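PDB 1VLI: spore coat polysaccharide biosynthesis protein SpsE, which probably acts as an N-acylneuraminate-9-phosphate synthase-like enzyme in the pathway that builds the polysaccharide of the spore coat. Local coordinates for residues S119-E124 / D128-T133. Sequence-based numbering, arbitrary orientation.
Sequences STVCDE and DLLQST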
ATOM      1  N   SER A 119      -1.003  -9.512   1.063  1.00 50.68           N
ATOM      2  CA  SER A 119      -0.797  -8.651   2.220  1.00 53.47           C
ATOM      3  C   SER A 119       0.162  -7.490   1.891  1.00 54.63           C
ATOM      4  O   SER A 119       0.685  -7.386   0.776  1.00 53.41           O
ATOM      5  CB  SER A 119      -0.260  -9.483   3.380  1.00 52.53           C
ATOM      6  OG  SER A 119      -0.571  -8.863   4.597  1.00 53.12           O
ATOM      7  N   THR A 120       0.441  -6.682   2.907  1.00 54.81           N
ATOM      8  CA  THR A 120       1.269  -5.481   2.798  1.00 56.74           C
ATOM      9  C   THR A 120       2.537  -5.613   3.620  1.00 56.64           C
ATOM     10  O   THR A 120       2.493  -6.086   4.767  1.00 56.02           O
ATOM     11  CB  THR A 120       0.463  -4.288   3.345  1.00 55.38           C
ATOM     12  OG1 THR A 120      -0.786  -4.256   2.666  1.00 56.04           O
ATOM     13  CG2 THR A 120       1.096  -2.972   2.994  1.00 60.14           C
ATOM     14  N   VAL A 121       3.657  -5.170   3.049  1.00 57.02           N
ATOM     15  CA  VAL A 121       4.912  -5.090   3.799  1.00 58.55           C
ATOM     16  C   VAL A 121       5.350  -3.650   4.049  1.00 58.90           C
ATOM     17  O   VAL A 121       5.055  -2.755   3.253  1.00 56.46           O
ATOM     18  CB  VAL A 121       6.038  -5.925   3.157  1.00 57.85           C
ATOM     19  CG1 VAL A 121       5.593  -7.353   3.060  1.00 57.42           C
ATOM     20  CG2 VAL A 121       6.403  -5.423   1.804  1.00 50.20           C
ATOM     21  N   CYS A 122       6.041  -3.434   5.164  1.00 60.48           N
ATOM     22  CA  CYS A 122       6.518  -2.098   5.527  1.00 63.64           C
ATOM     23  C   CYS A 122       7.996  -1.999   5.938  1.00 64.38           C
ATOM     24  O   CYS A 122       8.432  -0.933   6.356  1.00 62.83           O
ATOM     25  CB  CYS A 122       5.656  -1.529   6.661  1.00 65.65           C
ATOM     26  SG  CYS A 122       5.510  -2.671   8.060  1.00 70.38           S
ATOM     27  N   ASP A 123       8.731  -3.112   5.896  1.00 63.93           N
ATOM     28  CA  ASP A 123      10.168  -3.103   6.100  1.00 63.00           C
ATOM     29  C   ASP A 123      10.804  -4.389   5.599  1.00 65.10           C
ATOM     30  O   ASP A 123      10.108  -5.304   5.131  1.00 64.86           O
ATOM     31  CB  ASP A 123      10.546  -2.845   7.560  1.00 63.62           C
ATOM     32  CG  ASP A 123       9.685  -3.600   8.550  1.00 67.67           C
ATOM     33  OD1 ASP A 123       9.564  -4.852   8.449  1.00 67.70           O
ATOM     34  OD2 ASP A 123       9.122  -3.005   9.504  1.00 68.68           O
ATOM     35  N   GLU A 124      12.128  -4.447   5.692  1.00 63.22           N
ATOM     36  CA  GLU A 124      12.899  -5.604   5.253  1.00 63.37           C
ATOM     37  C   GLU A 124      12.407  -6.907   5.934  1.00 62.87           C
ATOM     38  O   GLU A 124      12.220  -7.933   5.271  1.00 63.21           O
ATOM     39  CB  GLU A 124      14.403  -5.341   5.472  1.00 63.92           C
ATOM     40  CG  GLU A 124      15.034  -4.279   4.542  1.00 71.35           C
ATOM     41  CD  GLU A 124      14.783  -2.778   4.898  1.00 79.46           C
ATOM     42  OE1 GLU A 124      14.040  -2.449   5.868  1.00 72.58           O
ATOM     43  OE2 GLU A 124      15.358  -1.888   4.191  1.00 75.80           O
ATOM     44  N   ASP A 128      10.492 -10.320   4.517  1.00 53.09           N
ATOM     45  CA  ASP A 128      11.067 -11.644   4.572  1.00 55.38           C
ATOM     46  C   ASP A 128      10.044 -12.663   5.037  1.00 56.15           C
ATOM     47  O   ASP A 128      10.035 -13.801   4.577  1.00 61.18           O
ATOM     48  CB  ASP A 128      12.202 -11.660   5.567  1.00 57.72           C
ATOM     49  CG  ASP A 128      13.445 -10.983   5.055  1.00 59.00           C
ATOM     50  OD1 ASP A 128      13.523 -10.670   3.850  1.00 69.81           O
ATOM     51  OD2 ASP A 128      14.416 -10.760   5.797  1.00 65.28           O
ATOM     52  N   LEU A 129       9.234 -12.261   6.008  1.00 54.17           N
ATOM     53  CA  LEU A 129       8.189 -13.101   6.525  1.00 52.28           C
ATOM     54  C   LEU A 129       7.186 -13.443   5.445  1.00 53.95           C
ATOM     55  O   LEU A 129       6.909 -14.631   5.229  1.00 54.67           O
ATOM     56  CB  LEU A 129       7.561 -12.468   7.773  1.00 54.92           C
ATOM     57  CG  LEU A 129       8.488 -12.590   9.002  1.00 56.91           C
ATOM     58  CD1 LEU A 129       7.995 -11.799  10.199  1.00 62.79           C
ATOM     59  CD2 LEU A 129       8.683 -14.068   9.373  1.00 62.43           C
ATOM     60  N   LEU A 130       6.696 -12.426   4.729  1.00 49.59           N
ATOM     61  CA  LEU A 130       5.777 -12.619   3.616  1.00 50.30           C
ATOM     62  C   LEU A 130       6.427 -13.450   2.507  1.00 50.28           C
ATOM     63  O   LEU A 130       5.802 -14.347   1.925  1.00 52.82           O
ATOM     64  CB  LEU A 130       5.300 -11.266   3.065  1.00 49.48           C
ATOM     65  CG  LEU A 130       4.167 -11.289   2.059  1.00 51.90           C
ATOM     66  CD1 LEU A 130       2.979 -12.070   2.559  1.00 51.13           C
ATOM     67  CD2 LEU A 130       3.730  -9.861   1.666  1.00 53.09           C
ATOM     68  N   GLN A 131       7.690 -13.171   2.233  1.00 48.15           N
ATOM     69  CA  GLN A 131       8.403 -13.889   1.196  1.00 49.28           C
ATOM     70  C   GLN A 131       8.340 -15.392   1.503  1.00 51.97           C
ATOM     71  O   GLN A 131       8.175 -16.206   0.597  1.00 52.51           O
ATOM     72  CB  GLN A 131       9.863 -13.410   1.109  1.00 47.95           C
ATOM     73  CG  GLN A 131      10.739 -14.143   0.089  1.00 49.36           C
ATOM     74  CD  GLN A 131      10.287 -13.985  -1.373  1.00 59.32           C
ATOM     75  OE1 GLN A 131       9.200 -13.486  -1.670  1.00 62.89           O
ATOM     76  NE2 GLN A 131      11.141 -14.407  -2.283  1.00 61.21           N
ATOM     77  N   SER A 132       8.441 -15.754   2.778  1.00 52.13           N
ATOM     78  CA  SER A 132       8.569 -17.155   3.128  1.00 56.62           C
ATOM     79  C   SER A 132       7.283 -17.914   2.844  1.00 57.37           C
ATOM     80  O   SER A 132       7.275 -19.122   2.899  1.00 60.18           O
ATOM     81  CB  SER A 132       9.018 -17.316   4.576  1.00 56.75           C
ATOM     82  OG  SER A 132       7.985 -16.959   5.475  1.00 59.32           O
ATOM     83  N   THR A 133       6.210 -17.202   2.486  1.00 58.06           N
ATOM     84  CA  THR A 133       4.959 -17.847   2.078  1.00 57.45           C
ATOM     85  C   THR A 133       4.751 -17.863   0.552  1.00 59.26           C
ATOM     86  O   THR A 133       3.649 -18.164   0.109  1.00 61.67           O
ATOM     87  CB  THR A 133       3.734 -17.150   2.717  1.00 56.65           C
ATOM     88  OG1 THR A 133       3.565 -15.836   2.157  1.00 61.89           O
ATOM     89  CG2 THR A 133       3.951 -16.893   4.174  1.00 53.69           C
TER
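The carbonyl oxygen of Leu130, whose side chain packs against Val121, is gripped twice by Thr133: OG1 lies 2.7 Å from Leu130 O, in the carbonyl plane on a lone pair, and Thr133 N lies 2.9 Å from the same atom. Ser132 OG bonds similarly to Leu129 O at 2.6 Å, tilted slightly from that carbonyl's plane, and the two hydroxyls take up carbonyls at the C-terminal part of helix 124-131. Across the contact, Leu130 CD2 meets Val121 CG1 at 3.4 Å, the side chains crossing at about a right angle. Leu130 reaches both Val121 and Ser119, whose CB is 4.2 Å from Leu130 CD1, because its CG is turned opposite the backbone N (chi1 -170°). The setting is a β-strand–loop–helix unit of the TIM barrel: 119-124 leads from strand 116-118 into helix 124-131, which folds back over that loop, and Phe138 and Ile140 of the next strand extend the apolar layer. Ser119 OG bonds Phe63 O on the adjoining strand. Asp123 is the N-cap of the helix, bonded also to Ser126 and salt-bridged to Arg70. In the first turn Asp128 N donates to Glu124 O at 3.0 Å, somewhat bent (136°). The Asp128 carboxylate flanks this carbonyl without bonding it; its OD1 is hydrogen-bonded to Tyr153 OH on helix 148-155.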